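Local coordinates for iron uptake protein A2 (Synechocystis sp., PDB 2VOZ) that binds ferric iron in the periplasm and probably serves as a substrate-binding component of an ABC transporter for iron import, at residues G80-T85 and A266-N271; K159-P164 and A214-V219; T259-S264 and G317-D322. One frame throughout, in Å; residues are numbered along the deposited sequence.

Contact 1 (G80-T85 and A266-N271); sequences GDILFT and AGVLKN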
loop_
_atom_site.group_PDB
_atom_site.type_symbol
_atom_site.label_atom_id
_atom_site.label_comp_id
_atom_site.label_asym_id
_atom_site.label_seq_id
_atom_site.Cartn_x
_atom_site.Cartn_y
_atom_site.Cartn_z
ATOM N N GLY B 80 -24.574 -6.056 -9.041
ATOM C CA GLY B 80 -23.578 -7.054 -8.625
ATOM C C GLY B 80 -23.714 -8.271 -9.498
ATOM O O GLY B 80 -24.836 -8.712 -9.779
ATOM N N ASP B 81 -22.575 -8.815 -9.946
ATOM C CA ASP B 81 -22.558 -10.071 -10.679
ATOM C C ASP B 81 -22.251 -11.252 -9.760
ATOM O O ASP B 81 -22.900 -12.288 -9.827
ATOM C CB ASP B 81 -21.531 -10.006 -11.807
ATOM C CG ASP B 81 -22.011 -9.117 -12.957
ATOM O OD1 ASP B 81 -23.125 -9.405 -13.433
ATOM O OD2 ASP B 81 -21.305 -8.147 -13.358
ATOM N N ILE B 82 -21.230 -11.070 -8.931
ATOM C CA ILE B 82 -20.750 -12.141 -8.069
ATOM C C ILE B 82 -20.554 -11.578 -6.671
ATOM O O ILE B 82 -20.035 -10.464 -6.508
ATOM C CB ILE B 82 -19.337 -12.643 -8.513
ATOM C CG1 ILE B 82 -19.292 -13.199 -9.942
ATOM C CG2 ILE B 82 -18.762 -13.671 -7.492
ATOM C CD1 ILE B 82 -19.823 -14.555 -10.083
ATOM N N LEU B 83 -20.948 -12.352 -5.659
ATOM C CA LEU B 83 -20.506 -12.083 -4.301
ATOM C C LEU B 83 -19.546 -13.191 -3.917
ATOM O O LEU B 83 -19.873 -14.387 -3.986
ATOM C CB LEU B 83 -21.683 -12.071 -3.329
ATOM C CG LEU B 83 -21.379 -11.966 -1.839
ATOM C CD1 LEU B 83 -20.728 -10.586 -1.520
ATOM C CD2 LEU B 83 -22.693 -12.151 -1.045
ATOM N N PHE B 84 -18.371 -12.756 -3.538
ATOM C CA PHE B 84 -17.334 -13.645 -3.041
ATOM C C PHE B 84 -17.146 -13.339 -1.567
ATOM O O PHE B 84 -16.907 -12.173 -1.180
ATOM C CB PHE B 84 -16.006 -13.414 -3.767
ATOM C CG PHE B 84 -14.977 -14.432 -3.385
ATOM C CD1 PHE B 84 -14.344 -14.370 -2.130
ATOM C CD2 PHE B 84 -14.735 -15.502 -4.213
ATOM C CE1 PHE B 84 -13.446 -15.380 -1.746
ATOM C CE2 PHE B 84 -13.834 -16.529 -3.842
ATOM C CZ PHE B 84 -13.190 -16.455 -2.630
ATOM N N THR B 85 -17.206 -14.362 -0.711
ATOM C CA THR B 85 -16.990 -14.116 0.697
ATOM C C THR B 85 -16.352 -15.323 1.393
ATOM O O THR B 85 -16.033 -16.338 0.744
ATOM C CB THR B 85 -18.301 -13.622 1.384
ATOM O OG1 THR B 85 -17.996 -13.033 2.650
ATOM C CG2 THR B 85 -19.286 -14.719 1.552
ATOM N N ALA B 266 -18.018 -18.283 -3.728
ATOM C CA ALA B 266 -18.802 -17.240 -4.418
ATOM C C ALA B 266 -19.971 -17.855 -5.158
ATOM O O ALA B 266 -19.968 -19.058 -5.453
ATOM C CB ALA B 266 -17.911 -16.517 -5.396
ATOM N N GLY B 267 -20.938 -17.009 -5.480
ATOM C CA GLY B 267 -22.096 -17.430 -6.288
ATOM C C GLY B 267 -22.447 -16.268 -7.180
ATOM O O GLY B 267 -22.012 -15.122 -6.956
ATOM N N VAL B 268 -23.242 -16.551 -8.197
ATOM C CA VAL B 268 -23.755 -15.492 -9.069
ATOM C C VAL B 268 -24.988 -14.860 -8.411
ATOM O O VAL B 268 -25.899 -15.572 -7.946
ATOM C CB VAL B 268 -24.153 -16.119 -10.438
ATOM C CG1 VAL B 268 -24.732 -15.043 -11.345
ATOM C CG2 VAL B 268 -22.915 -16.779 -11.061
ATOM N N LEU B 269 -25.014 -13.528 -8.390
ATOM C CA LEU B 269 -26.114 -12.775 -7.801
ATOM C C LEU B 269 -27.371 -12.852 -8.664
ATOM O O LEU B 269 -27.294 -12.876 -9.901
ATOM C CB LEU B 269 -25.700 -11.338 -7.529
ATOM C CG LEU B 269 -24.623 -11.304 -6.440
ATOM C CD1 LEU B 269 -23.967 -9.911 -6.383
ATOM C CD2 LEU B 269 -25.197 -11.666 -5.090
ATOM N N LYS B 270 -28.514 -12.899 -7.984
ATOM C CA LYS B 270 -29.821 -13.055 -8.614
ATOM C C LYS B 270 -30.036 -12.192 -9.825
ATOM O O LYS B 270 -30.556 -12.640 -10.842
ATOM C CB LYS B 270 -30.904 -12.718 -7.614
ATOM C CG LYS B 270 -32.306 -13.123 -8.041
ATOM C CD LYS B 270 -33.211 -13.214 -6.822
ATOM C CE LYS B 270 -32.985 -14.523 -6.053
ATOM N NZ LYS B 270 -33.931 -14.651 -4.888
ATOM N N ASN B 271 -29.730 -10.928 -9.768
ATOM C CA ASN B 271 -30.120 -10.273 -11.030
ATOM C C ASN B 271 -28.892 -9.804 -11.785
ATOM O O ASN B 271 -28.872 -8.718 -12.378
ATOM C CB ASN B 271 -31.203 -9.203 -10.784
ATOM C CG ASN B 271 -32.621 -9.817 -10.573
ATOM O OD1 ASN B 271 -32.985 -10.856 -11.149
ATOM N ND2 ASN B 271 -33.409 -9.162 -9.753
#
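Antiparallel pairing of strands 82-85 and 266-268 places Ile-82 opposite Val-268 and Phe-84 opposite Ala-266 in the sheet of one lobe of this periplasmic binding protein. Between these non-hydrogen-bonded pairs, Leu-83 and Gly-267 form the hydrogen-bonded pair, each N donating to the other's O at 3.2 Å. Further along the pair, Leu-269 N adds a nearly straight bond of 2.8 Å to Asp-81 O, approaching from above the carbonyl plane. On the Ile-82 face, with CG1 beside the backbone N (chi1 -60°), CG2 of Ile-82 falls anti to that N and meets Ala-266 CB at 3.6 Å, while CD1 reaches across to Val-268 CG2 at 3.9 Å. The Ala-266 methyl is small enough to sit obliquely beside the Phe-84 ring, 3.5 Å from CD2. Helix 275-285 packs over this face through Leu-282, and the Phe-84 ring meets Phe-294 with the planes about perpendicular. On the other face Leu-83 CB and Leu-269 CD2 come together beneath helix 64-74. Gly-80 suits its place because Leu-269 CD1 lies 3.5 Å from Gly-80 C, where a side chain would collide. The Asp-81 carboxylate turns away to Asn-37 and Asn-274. The Phe-84 side chain lies about 8 Å from those of the iron ligands His-43 and Tyr-44. Backbone polar atoms thus pair with each other while apolar groups pack on both faces, as suits a buried sheet.

Contact 2 (K159-P164 and A214-V219); sequences KILVRP and AGIGDV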
loop_
_atom_site.group_PDB
_atom_site.type_symbol
_atom_site.label_atom_id
_atom_site.label_comp_id
_atom_site.label_asym_id
_atom_site.label_seq_id
_atom_site.Cartn_x
_atom_site.Cartn_y
_atom_site.Cartn_z
ATOM N N LYS B 159 -7.552 -25.014 30.355
ATOM C CA LYS B 159 -6.512 -25.074 29.321
ATOM C C LYS B 159 -6.904 -24.602 27.907
ATOM O O LYS B 159 -6.017 -24.371 27.076
ATOM C CB LYS B 159 -5.923 -26.481 29.275
ATOM C CG LYS B 159 -5.030 -26.780 30.478
ATOM C CD LYS B 159 -4.489 -28.199 30.439
ATOM C CE LYS B 159 -3.518 -28.386 31.596
ATOM N NZ LYS B 159 -2.851 -29.723 31.605
ATOM N N ILE B 160 -8.198 -24.503 27.628
ATOM C CA ILE B 160 -8.661 -24.265 26.255
ATOM C C ILE B 160 -8.797 -22.798 25.901
ATOM O O ILE B 160 -9.409 -21.994 26.637
ATOM C CB ILE B 160 -9.999 -24.994 26.006
ATOM C CG1 ILE B 160 -9.861 -26.519 26.303
ATOM C CG2 ILE B 160 -10.518 -24.712 24.573
ATOM C CD1 ILE B 160 -8.836 -27.315 25.451
ATOM N N LEU B 161 -8.233 -22.419 24.750
ATOM C CA LEU B 161 -8.346 -21.057 24.242
ATOM C C LEU B 161 -9.098 -20.990 22.920
ATOM O O LEU B 161 -8.738 -21.674 21.986
ATOM C CB LEU B 161 -6.962 -20.502 23.982
ATOM C CG LEU B 161 -6.170 -20.317 25.268
ATOM C CD1 LEU B 161 -4.690 -20.352 24.886
ATOM C CD2 LEU B 161 -6.538 -18.990 25.951
ATOM N N VAL B 162 -10.159 -20.183 22.873
ATOM C CA VAL B 162 -10.883 -19.957 21.621
ATOM C C VAL B 162 -11.479 -18.561 21.623
ATOM O O VAL B 162 -11.750 -18.013 22.707
ATOM C CB VAL B 162 -11.960 -21.047 21.392
ATOM C CG1 VAL B 162 -13.070 -20.942 22.449
ATOM C CG2 VAL B 162 -12.523 -20.970 19.960
ATOM N N ARG B 163 -11.667 -17.995 20.419
ATOM C CA ARG B 163 -12.186 -16.622 20.330
ATOM C C ARG B 163 -13.699 -16.621 20.612
ATOM O O ARG B 163 -14.305 -17.675 20.772
ATOM C CB ARG B 163 -11.851 -16.033 18.976
ATOM C CG ARG B 163 -12.623 -16.700 17.844
ATOM C CD ARG B 163 -12.151 -16.213 16.490
ATOM N NE ARG B 163 -12.250 -14.762 16.319
ATOM C CZ ARG B 163 -11.708 -14.133 15.281
ATOM N NH1 ARG B 163 -11.029 -14.834 14.374
ATOM N NH2 ARG B 163 -11.836 -12.811 15.160
ATOM N N PRO B 164 -14.306 -15.429 20.748
ATOM C CA PRO B 164 -15.724 -15.325 21.060
ATOM C C PRO B 164 -16.698 -16.076 20.125
ATOM O O PRO B 164 -16.416 -16.262 18.935
ATOM C CB PRO B 164 -15.968 -13.821 21.005
ATOM C CG PRO B 164 -14.679 -13.213 21.473
ATOM C CD PRO B 164 -13.659 -14.106 20.741
ATOM N N ALA B 214 2.303 -17.358 25.565
ATOM C CA ALA B 214 2.345 -16.530 26.765
ATOM C C ALA B 214 2.005 -17.290 28.052
ATOM O O ALA B 214 2.044 -16.702 29.129
ATOM C CB ALA B 214 1.417 -15.350 26.603
ATOM N N GLY B 215 1.655 -18.572 27.938
ATOM C CA GLY B 215 1.315 -19.414 29.102
ATOM C C GLY B 215 -0.112 -19.291 29.622
ATOM O O GLY B 215 -0.453 -19.896 30.668
ATOM N N ILE B 216 -0.954 -18.548 28.906
ATOM C CA ILE B 216 -2.368 -18.336 29.308
ATOM C C ILE B 216 -3.205 -19.610 29.226
ATOM O O ILE B 216 -4.068 -19.851 30.084
ATOM C CB ILE B 216 -3.006 -17.152 28.513
ATOM C CG1 ILE B 216 -2.194 -15.882 28.802
ATOM C CG2 ILE B 216 -4.458 -16.909 28.941
ATOM C CD1 ILE B 216 -2.306 -14.809 27.725
ATOM N N GLY B 217 -2.941 -20.445 28.224
ATOM C CA GLY B 217 -3.660 -21.737 28.096
ATOM C C GLY B 217 -2.753 -22.669 27.331
ATOM O O GLY B 217 -1.636 -22.270 26.980
ATOM N N ASP B 218 -3.211 -23.890 27.017
ATOM C CA ASP B 218 -2.322 -24.895 26.443
ATOM C C ASP B 218 -2.758 -25.424 25.079
ATOM O O ASP B 218 -1.944 -25.975 24.342
ATOM C CB ASP B 218 -2.213 -26.103 27.382
ATOM C CG ASP B 218 -1.508 -25.793 28.689
ATOM O OD1 ASP B 218 -1.008 -24.661 28.911
ATOM O OD2 ASP B 218 -1.474 -26.732 29.521
ATOM N N VAL B 219 -4.050 -25.296 24.778
ATOM C CA VAL B 219 -4.626 -25.813 23.503
ATOM C C VAL B 219 -5.589 -24.769 22.964
ATOM O O VAL B 219 -6.442 -24.282 23.697
ATOM C CB VAL B 219 -5.387 -27.163 23.662
ATOM C CG1 VAL B 219 -5.961 -27.604 22.315
ATOM C CG2 VAL B 219 -4.453 -28.238 24.256
HETATM O O HOH W 1 -1.389 -29.425 29.240
#
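Lys-159 and Asp-218 lie across one another, the extended lysine chain running past the carboxylate so that its methylenes do most of the touching. CE of Lys-159 comes to 3.3 Å from OD2 of Asp-218, whereas NZ stands 3.9 Å from the same oxygen, a long salt bridge. A water closes the gap, accepting from NZ and donating to OD2, so the two charges are joined chiefly through it. The other carboxylate oxygen, OD1, pairs with Arg-139, which probably helps keep Asp-218 ionised. With an alanine in place of Lys-159, OD2 would probably lose its cationic neighbour and the flank of Asp-218 its methylene cover. Beneath this pair the Lys-159 carbonyl oxygen is gripped twice, by Asp-218 N at 2.8 Å on an in-plane lone pair and by Val-219 N from a tilted direction. Leu-161 N then donates to Val-219 O at 2.8 Å, and the parallel bridge of Ile-160 with Val-219 joins strands 160-161 and 219-223, the outcome of a beta-alpha-beta crossover whose intervening chain is mostly helix. Ile-160 and Val-219 stand side by side pointing the same way, with CD1 of the isoleucine 3.9 Å from CB of the valine. Leu-161 instead crosses Ile-216 at about a right angle, CD2 to CG2, and its CD1 comes within 3.6 Å of Gly-217 CA; a side chain at Gly-217 would strike Leu-161. Leu-161 also packs on helix 205-213, which Gly-215, with positive phi, ends in a Schellman motif, while Ile-216 rests on Gln-72 of a second subunit.

Contact 3 (T259-S264 and G317-D322); sequences THVNVS and GQLKGD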
loop_
_atom_site.group_PDB
_atom_site.type_symbol
_atom_site.label_atom_id
_atom_site.label_comp_id
_atom_site.label_asym_id
_atom_site.label_seq_id
_atom_site.Cartn_x
_atom_site.Cartn_y
_atom_site.Cartn_z
ATOM N N THR B 259 -10.685 -33.593 9.506
ATOM C CA THR B 259 -10.589 -32.296 10.142
ATOM C C THR B 259 -11.745 -31.410 9.623
ATOM O O THR B 259 -12.129 -31.481 8.472
ATOM C CB THR B 259 -9.247 -31.664 9.702
ATOM O OG1 THR B 259 -8.161 -32.516 10.130
ATOM C CG2 THR B 259 -9.100 -30.239 10.279
ATOM N N HIS B 260 -12.211 -30.493 10.450
ATOM C CA HIS B 260 -13.267 -29.592 10.003
ATOM C C HIS B 260 -12.661 -28.660 8.948
ATOM O O HIS B 260 -11.649 -28.036 9.195
ATOM C CB HIS B 260 -13.764 -28.779 11.191
ATOM C CG HIS B 260 -14.674 -27.654 10.812
ATOM N ND1 HIS B 260 -16.002 -27.852 10.514
ATOM C CD2 HIS B 260 -14.457 -26.321 10.710
ATOM C CE1 HIS B 260 -16.561 -26.685 10.233
ATOM N NE2 HIS B 260 -15.644 -25.738 10.347
ATOM N N VAL B 261 -13.273 -28.610 7.777
ATOM C CA VAL B 261 -12.831 -27.640 6.767
ATOM C C VAL B 261 -13.953 -26.626 6.501
ATOM O O VAL B 261 -15.149 -26.877 6.808
ATOM C CB VAL B 261 -12.356 -28.307 5.475
ATOM C CG1 VAL B 261 -11.068 -29.120 5.739
ATOM C CG2 VAL B 261 -13.491 -29.162 4.867
ATOM N N ASN B 262 -13.568 -25.461 6.006
ATOM C CA ASN B 262 -14.523 -24.452 5.623
ATOM C C ASN B 262 -13.954 -23.794 4.369
ATOM O O ASN B 262 -12.803 -24.039 4.022
ATOM C CB ASN B 262 -14.683 -23.440 6.767
ATOM C CG ASN B 262 -16.015 -22.748 6.737
ATOM O OD1 ASN B 262 -16.608 -22.549 5.664
ATOM N ND2 ASN B 262 -16.494 -22.346 7.921
ATOM N N VAL B 263 -14.774 -23.003 3.691
ATOM C CA VAL B 263 -14.378 -22.458 2.401
ATOM C C VAL B 263 -14.474 -20.961 2.330
ATOM O O VAL B 263 -15.208 -20.338 3.105
ATOM C CB VAL B 263 -15.236 -23.066 1.225
ATOM C CG1 VAL B 263 -15.053 -24.573 1.127
ATOM C CG2 VAL B 263 -16.750 -22.739 1.411
ATOM N N SER B 264 -13.732 -20.381 1.385
ATOM C CA SER B 264 -14.126 -19.077 0.850
ATOM C C SER B 264 -14.681 -19.359 -0.539
ATOM O O SER B 264 -14.229 -20.305 -1.255
ATOM C CB SER B 264 -12.957 -18.091 0.748
ATOM O OG SER B 264 -12.102 -18.451 -0.287
ATOM N N GLY B 317 1.578 -31.566 6.271
ATOM C CA GLY B 317 0.995 -32.839 5.876
ATOM C C GLY B 317 -0.256 -32.659 5.049
ATOM O O GLY B 317 -0.750 -31.526 4.856
ATOM N N GLN B 318 -0.741 -33.776 4.511
ATOM C CA GLN B 318 -1.944 -33.783 3.688
ATOM C C GLN B 318 -3.187 -33.447 4.500
ATOM O O GLN B 318 -3.435 -34.010 5.579
ATOM C CB GLN B 318 -2.140 -35.171 3.049
ATOM N N LEU B 319 -3.983 -32.540 3.970
ATOM C CA LEU B 319 -5.268 -32.240 4.596
ATOM C C LEU B 319 -6.222 -33.417 4.392
ATOM O O LEU B 319 -6.453 -33.847 3.262
ATOM C CB LEU B 319 -5.865 -30.978 3.980
ATOM C CG LEU B 319 -7.289 -30.595 4.384
ATOM C CD1 LEU B 319 -7.370 -30.207 5.837
ATOM C CD2 LEU B 319 -7.750 -29.463 3.472
ATOM N N LYS B 320 -6.777 -33.917 5.486
ATOM C CA LYS B 320 -7.819 -34.970 5.395
ATOM C C LYS B 320 -9.106 -34.389 5.908
ATOM O O LYS B 320 -9.391 -34.467 7.094
ATOM C CB LYS B 320 -7.436 -36.212 6.207
ATOM C CG LYS B 320 -6.182 -36.895 5.702
ATOM C CD LYS B 320 -5.708 -37.947 6.699
ATOM C CE LYS B 320 -4.556 -37.448 7.542
ATOM N NZ LYS B 320 -3.275 -37.411 6.756
ATOM N N GLY B 321 -9.872 -33.779 5.017
ATOM C CA GLY B 321 -11.053 -33.042 5.456
ATOM C C GLY B 321 -12.261 -33.912 5.674
ATOM O O GLY B 321 -12.445 -34.897 4.978
ATOM N N ASP B 322 -13.088 -33.515 6.626
ATOM C CA ASP B 322 -14.419 -34.074 6.797
ATOM C C ASP B 322 -15.194 -33.925 5.479
ATOM O O ASP B 322 -15.200 -32.832 4.886
ATOM C CB ASP B 322 -15.091 -33.302 7.939
ATOM C CG ASP B 322 -16.416 -33.907 8.380
ATOM O OD1 ASP B 322 -17.178 -34.430 7.549
ATOM O OD2 ASP B 322 -16.691 -33.846 9.600
HETATM O O HOH W 2 -6.305 -33.119 8.075
HETATM O O HOH W 3 -16.756 -30.615 9.811
#
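The flat groups that meet between Thr-259 and residues 320-322 are peptide units, joined through N-H and C=O and not stacked. Thr-259 N lies in the plane of the Lys-320 carbonyl and donates to its O at 2.9 Å; Asp-322 N reaches Thr-259 O at 2.9 Å almost straight, but tilted 33° from that carbonyl plane. Asp-322 CB rests 3.5 Å from the same Thr-259 O, and with CG anti to the backbone N (chi1 -171°) its carboxylate extends to Arg-257, a salt bridge, and to Leu-324 N. A water bridges OD2 and ND1 of His-260, weakly on the aspartate side. Another water donates to Thr-259 OG1 and accepts from Lys-320 N; the threonine hydroxyl also bonds to Pro-250 O. Beyond these polar ties, Val-261 CG1 touches Leu-319 CD1 at 3.9 Å and Gly-321 CA at the same distance. The branched valine lies against both, and glycine suits position 321 because a CB there would sit tightly against Val-261 CG1. The bridge between Thr-259 and Gly-321 thus fastens the loop following helix 311-314 to the chain leading into strand 261-268. Beside strand 124-136, that strand is consistent with the paired connecting strands between the two lobes of a periplasmic binding protein.

From the N terminus, residues 80-85 come first, and 180 residues separate them from their partner 266-271. Within that span contact 2 opens at 159-164 and closes at 214-219 after a run of helices, nested inside the loop of contact 1. Next 259-264 opens contact 3, and 266-271 closes contact 1; contact 3 closes only at 317-322, so contacts 1 and 3 cross. They touch where Phe-84 packs on Ser-264. Contact 1 joins strands 82-86 and 261-268, contact 2 strands 160-161 and 219-223, and contact 3 ties the loop after helix 311-314 to the chain entering strand 261-268. Contacts 1 and 2 lie on opposite sides of the chain's centre, with one mixed sheet reaching all three.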